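Local coordinates for protein PUF4 (PDB 3BWT), which binds messenger RNA through its Pumilio homology domain, the part present here, and belongs to the PUF family of RNA-binding regulators, at residues A[40-52]-A[70-83]. Residues are numbered along the deposited sequence; the frame is centred on the assembly and turned at random.
Sequences ADAIFEETKDYTV and EVTTEQRIVLTKIS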
loop_
_atom_site.group_PDB
_atom_site.type_symbol
_atom_site.label_atom_id
_atom_site.label_comp_id
_atom_site.label_asym_id
_atom_site.label_seq_id
_atom_site.Cartn_x
_atom_site.Cartn_y
_atom_site.Cartn_z
ATOM N N ALA A 40 2.688 15.069 -31.626
ATOM C CA ALA A 40 2.579 13.660 -31.244
ATOM C C ALA A 40 3.023 12.724 -32.370
ATOM O O ALA A 40 3.707 11.731 -32.127
ATOM C CB ALA A 40 1.156 13.325 -30.804
ATOM N N ASP A 41 2.635 13.043 -33.602
ATOM C CA ASP A 41 3.000 12.216 -34.743
ATOM C C ASP A 41 4.508 12.236 -34.960
ATOM O O ASP A 41 5.157 11.197 -35.050
ATOM C CB ASP A 41 2.317 12.731 -36.008
ATOM C CG ASP A 41 0.827 12.487 -36.020
ATOM O OD1 ASP A 41 0.288 11.907 -35.050
ATOM O OD2 ASP A 41 0.193 12.886 -37.020
ATOM N N ALA A 42 5.053 13.439 -35.063
ATOM C CA ALA A 42 6.462 13.613 -35.351
ATOM C C ALA A 42 7.299 12.939 -34.278
ATOM O O ALA A 42 8.286 12.252 -34.564
ATOM C CB ALA A 42 6.788 15.086 -35.415
ATOM N N ILE A 43 6.898 13.148 -33.032
ATOM C CA ILE A 43 7.650 12.624 -31.912
ATOM C C ILE A 43 7.454 11.115 -31.780
ATOM O O ILE A 43 8.395 10.386 -31.476
ATOM C CB ILE A 43 7.310 13.383 -30.624
ATOM C CG1 ILE A 43 7.895 14.797 -30.708
ATOM C CG2 ILE A 43 7.850 12.648 -29.397
ATOM C CD1 ILE A 43 7.299 15.767 -29.731
ATOM N N PHE A 44 6.242 10.645 -32.040
ATOM C CA PHE A 44 5.976 9.213 -32.054
ATOM C C PHE A 44 6.840 8.513 -33.100
ATOM O O PHE A 44 7.472 7.495 -32.818
ATOM C CB PHE A 44 4.487 8.940 -32.319
ATOM C CG PHE A 44 4.174 7.503 -32.660
ATOM C CD1 PHE A 44 3.957 6.563 -31.658
ATOM C CD2 PHE A 44 4.079 7.092 -33.986
ATOM C CE1 PHE A 44 3.656 5.242 -31.976
ATOM C CE2 PHE A 44 3.780 5.775 -34.302
ATOM C CZ PHE A 44 3.570 4.853 -33.300
ATOM N N GLU A 45 6.875 9.053 -34.307
ATOM C CA GLU A 45 7.632 8.404 -35.371
ATOM C C GLU A 45 9.134 8.334 -35.089
ATOM O O GLU A 45 9.786 7.355 -35.439
ATOM C CB GLU A 45 7.369 9.067 -36.725
ATOM C CG GLU A 45 5.955 8.924 -37.197
ATOM C CD GLU A 45 5.524 7.475 -37.410
ATOM O OE1 GLU A 45 6.394 6.577 -37.406
ATOM O OE2 GLU A 45 4.300 7.244 -37.593
ATOM N N GLU A 46 9.682 9.367 -34.458
ATOM C CA GLU A 46 11.124 9.414 -34.221
ATOM C C GLU A 46 11.591 8.803 -32.898
ATOM O O GLU A 46 12.792 8.635 -32.697
ATOM C CB GLU A 46 11.662 10.840 -34.374
ATOM C CG GLU A 46 11.592 11.341 -35.801
ATOM C CD GLU A 46 12.482 12.523 -36.048
ATOM O OE1 GLU A 46 13.684 12.421 -35.740
ATOM O OE2 GLU A 46 11.982 13.552 -36.555
ATOM N N THR A 47 10.662 8.463 -32.005
ATOM C CA THR A 47 11.044 7.866 -30.727
ATOM C C THR A 47 10.466 6.470 -30.483
ATOM O O THR A 47 10.848 5.809 -29.531
ATOM C CB THR A 47 10.673 8.755 -29.524
ATOM O OG1 THR A 47 9.283 8.603 -29.236
ATOM C CG2 THR A 47 10.980 10.212 -29.795
ATOM N N LYS A 48 9.554 6.014 -31.331
ATOM C CA LYS A 48 8.932 4.715 -31.106
ATOM C C LYS A 48 9.938 3.559 -30.971
ATOM O O LYS A 48 9.755 2.644 -30.166
ATOM C CB LYS A 48 7.896 4.409 -32.188
ATOM C CG LYS A 48 8.461 4.257 -33.580
ATOM C CD LYS A 48 7.347 4.177 -34.618
ATOM C CE LYS A 48 7.910 4.025 -36.027
ATOM N NZ LYS A 48 6.808 3.792 -36.991
ATOM N N ASP A 49 11.007 3.595 -31.746
ATOM C CA ASP A 49 11.946 2.492 -31.728
ATOM C C ASP A 49 12.777 2.465 -30.455
ATOM O O ASP A 49 13.437 1.473 -30.141
ATOM C CB ASP A 49 12.843 2.564 -32.950
ATOM C CG ASP A 49 12.143 2.092 -34.194
ATOM O OD1 ASP A 49 11.514 1.010 -34.136
ATOM O OD2 ASP A 49 12.221 2.799 -35.222
ATOM N N TYR A 50 12.729 3.561 -29.717
ATOM C CA TYR A 50 13.569 3.714 -28.551
ATOM C C TYR A 50 12.753 3.918 -27.277
ATOM O O TYR A 50 13.261 4.440 -26.293
ATOM C CB TYR A 50 14.517 4.887 -28.784
ATOM C CG TYR A 50 15.219 4.787 -30.111
ATOM C CD1 TYR A 50 16.304 3.938 -30.278
ATOM C CD2 TYR A 50 14.782 5.519 -31.208
ATOM C CE1 TYR A 50 16.943 3.826 -31.501
ATOM C CE2 TYR A 50 15.421 5.417 -32.442
ATOM C CZ TYR A 50 16.501 4.569 -32.582
ATOM O OH TYR A 50 17.145 4.461 -33.797
ATOM N N THR A 51 11.493 3.490 -27.285
ATOM C CA THR A 51 10.630 3.780 -26.153
ATOM C C THR A 51 11.206 3.223 -24.852
ATOM O O THR A 51 11.211 3.916 -23.840
ATOM C CB THR A 51 9.121 3.371 -26.378
ATOM O OG1 THR A 51 8.888 2.021 -25.966
ATOM C CG2 THR A 51 8.708 3.535 -27.830
ATOM N N VAL A 52 11.716 1.994 -24.877
ATOM C CA VAL A 52 12.240 1.378 -23.661
ATOM C C VAL A 52 13.374 2.216 -23.087
ATOM O O VAL A 52 13.455 2.469 -21.878
ATOM C CB VAL A 52 12.750 -0.052 -23.893
ATOM C CG1 VAL A 52 13.114 -0.699 -22.571
ATOM C CG2 VAL A 52 11.711 -0.884 -24.600
ATOM N N GLU A 70 -0.918 12.242 -25.256
ATOM C CA GLU A 70 -1.262 13.084 -26.398
ATOM C C GLU A 70 -1.389 12.316 -27.711
ATOM O O GLU A 70 -1.928 12.831 -28.695
ATOM C CB GLU A 70 -0.233 14.209 -26.536
ATOM C CG GLU A 70 -0.848 15.526 -26.952
ATOM C CD GLU A 70 -1.855 16.035 -25.941
ATOM O OE1 GLU A 70 -1.536 16.040 -24.727
ATOM O OE2 GLU A 70 -2.963 16.436 -26.363
ATOM N N VAL A 71 -0.901 11.080 -27.695
ATOM C CA VAL A 71 -0.803 10.216 -28.868
ATOM C C VAL A 71 -2.170 9.554 -29.132
ATOM O O VAL A 71 -3.015 9.526 -28.227
ATOM C CB VAL A 71 0.327 9.176 -28.611
ATOM C CG1 VAL A 71 -0.225 7.834 -28.128
ATOM C CG2 VAL A 71 1.194 9.022 -29.819
ATOM N N THR A 72 -2.420 9.047 -30.345
ATOM C CA THR A 72 -3.730 8.414 -30.607
ATOM C C THR A 72 -3.766 7.015 -30.042
ATOM O O THR A 72 -2.762 6.509 -29.560
ATOM C CB THR A 72 -4.130 8.316 -32.111
ATOM O OG1 THR A 72 -3.283 7.372 -32.778
ATOM C CG2 THR A 72 -4.067 9.661 -32.799
ATOM N N THR A 73 -4.924 6.374 -30.118
ATOM C CA THR A 73 -5.014 5.002 -29.642
ATOM C C THR A 73 -4.168 4.059 -30.500
ATOM O O THR A 73 -3.532 3.140 -29.983
ATOM C CB THR A 73 -6.462 4.526 -29.556
ATOM O OG1 THR A 73 -7.062 5.093 -28.385
ATOM C CG2 THR A 73 -6.519 3.014 -29.457
ATOM N N GLU A 74 -4.143 4.303 -31.805
ATOM C CA GLU A 74 -3.344 3.479 -32.688
ATOM C C GLU A 74 -1.887 3.564 -32.259
ATOM O O GLU A 74 -1.205 2.547 -32.116
ATOM C CB GLU A 74 -3.501 3.912 -34.149
ATOM C CG GLU A 74 -4.837 3.519 -34.786
ATOM C CD GLU A 74 -6.018 4.272 -34.182
ATOM O OE1 GLU A 74 -5.984 5.524 -34.169
ATOM O OE2 GLU A 74 -6.982 3.614 -33.725
ATOM N N GLN A 75 -1.412 4.785 -32.049
ATOM C CA GLN A 75 -0.017 4.995 -31.700
ATOM C C GLN A 75 0.281 4.418 -30.325
ATOM O O GLN A 75 1.292 3.741 -30.129
ATOM C CB GLN A 75 0.311 6.476 -31.743
ATOM C CG GLN A 75 0.393 7.040 -33.135
ATOM C CD GLN A 75 0.235 8.544 -33.160
ATOM O OE1 GLN A 75 -0.482 9.118 -32.335
ATOM N NE2 GLN A 75 0.894 9.192 -34.111
ATOM N N ARG A 76 -0.616 4.671 -29.381
ATOM C CA ARG A 76 -0.448 4.164 -28.034
ATOM C C ARG A 76 -0.285 2.653 -28.034
ATOM O O ARG A 76 0.541 2.108 -27.294
ATOM C CB ARG A 76 -1.629 4.555 -27.152
ATOM C CG ARG A 76 -1.373 4.301 -25.678
ATOM C CD ARG A 76 -2.454 4.901 -24.792
ATOM N NE ARG A 76 -3.741 4.265 -25.033
ATOM C CZ ARG A 76 -4.764 4.856 -25.634
ATOM N NH1 ARG A 76 -4.656 6.116 -26.037
ATOM N NH2 ARG A 76 -5.896 4.188 -25.823
ATOM N N ILE A 77 -1.069 1.975 -28.863
ATOM C CA ILE A 77 -1.005 0.519 -28.936
ATOM C C ILE A 77 0.341 0.032 -29.462
ATOM O O ILE A 77 0.807 -1.052 -29.092
ATOM C CB ILE A 77 -2.166 -0.056 -29.771
ATOM C CG1 ILE A 77 -3.491 0.326 -29.110
ATOM C CG2 ILE A 77 -2.070 -1.562 -29.858
ATOM C CD1 ILE A 77 -4.699 0.136 -29.973
ATOM N N VAL A 78 0.975 0.840 -30.308
ATOM C CA VAL A 78 2.278 0.489 -30.844
ATOM C C VAL A 78 3.342 0.652 -29.765
ATOM O O VAL A 78 4.219 -0.202 -29.609
ATOM C CB VAL A 78 2.650 1.340 -32.082
ATOM C CG1 VAL A 78 4.105 1.085 -32.495
ATOM C CG2 VAL A 78 1.698 1.056 -33.229
ATOM N N LEU A 79 3.267 1.752 -29.023
ATOM C CA LEU A 79 4.194 1.973 -27.925
ATOM C C LEU A 79 4.070 0.846 -26.909
ATOM O O LEU A 79 5.076 0.382 -26.356
ATOM C CB LEU A 79 3.954 3.326 -27.257
ATOM C CG LEU A 79 4.233 4.542 -28.142
ATOM C CD1 LEU A 79 4.254 5.839 -27.335
ATOM C CD2 LEU A 79 5.534 4.360 -28.905
ATOM N N THR A 80 2.841 0.393 -26.674
ATOM C CA THR A 80 2.615 -0.699 -25.732
ATOM C C THR A 80 3.242 -1.982 -26.264
ATOM O O THR A 80 3.888 -2.713 -25.519
ATOM C CB THR A 80 1.100 -0.970 -25.442
ATOM O OG1 THR A 80 0.439 0.231 -25.018
ATOM C CG2 THR A 80 0.944 -2.033 -24.360
ATOM N N LYS A 81 3.053 -2.258 -27.551
ATOM C CA LYS A 81 3.569 -3.507 -28.119
ATOM C C LYS A 81 5.093 -3.580 -28.106
ATOM O O LYS A 81 5.663 -4.639 -27.860
ATOM C CB LYS A 81 3.028 -3.756 -29.531
ATOM C CG LYS A 81 1.551 -4.168 -29.562
ATOM C CD LYS A 81 1.045 -4.402 -30.992
ATOM C CE LYS A 81 -0.415 -4.860 -31.005
ATOM N NZ LYS A 81 -0.878 -5.231 -32.377
ATOM N N ILE A 82 5.742 -2.452 -28.354
ATOM C CA ILE A 82 7.190 -2.395 -28.413
ATOM C C ILE A 82 7.797 -2.539 -27.027
ATOM O O ILE A 82 8.807 -3.235 -26.839
ATOM C CB ILE A 82 7.666 -1.059 -29.042
ATOM C CG1 ILE A 82 7.408 -1.056 -30.557
ATOM C CG2 ILE A 82 9.138 -0.797 -28.735
ATOM C CD1 ILE A 82 7.807 0.235 -31.254
ATOM N N SER A 83 7.176 -1.886 -26.048
ATOM C CA SER A 83 7.720 -1.891 -24.695
ATOM C C SER A 83 7.368 -3.148 -23.905
ATOM O O SER A 83 8.122 -3.541 -23.018
ATOM C CB SER A 83 7.302 -0.634 -23.929
ATOM O OG SER A 83 5.900 -0.491 -23.909
HETATM O O HOH W 1 -1.078 11.879 -32.914
HETATM O O HOH W 2 1.867 8.827 -37.226
#
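Helices 37-47 and 73-83 pack side by side in the Pumilio repeat array, at the junctions of repeats 1 and 2 and of 2 and 3; the axes of 40-47 and 73-83 run 21° from parallel, 11.3 Å apart at closest approach. Phe-44 is wedged between them. With CG anti to the backbone N (chi1 167°) its ring reaches across to helix 73-83, where CG of Gln-75 sits over the middle of one face, 3.6 Å from the ring centroid, a CH-pi contact. CB of Val-78 meets the ring edge at CZ (3.8 Å), while CD2 of Leu-79 approaches CE1 obliquely. Beyond CG the extended Gln-75 chain carries its amide to Asp-41, and NE2 donates to OD1 (2.9 Å) from above the carboxylate plane. The amide's oxygen is held as well: Thr-72 N gives OE1 a nearly straight bond (2.8 Å, 178°), and Gln-75 N returns one to Thr-72 OG1, forming a capping box. An alanine in place of Gln-75 would probably uncover the centre of that face of Phe-44 and leave Asp-41 OD1 and Thr-72 N without their amide partner. Farther along, Thr-51 OG1 lies against Ser-83 CB (3.7 Å), joining helix 51-55 to the interface, and Leu-67 of helix 60-70 packs against Leu-79. Such side-by-side packing of near-parallel helices along the repeat array is characteristic of the PUF alpha-solenoid.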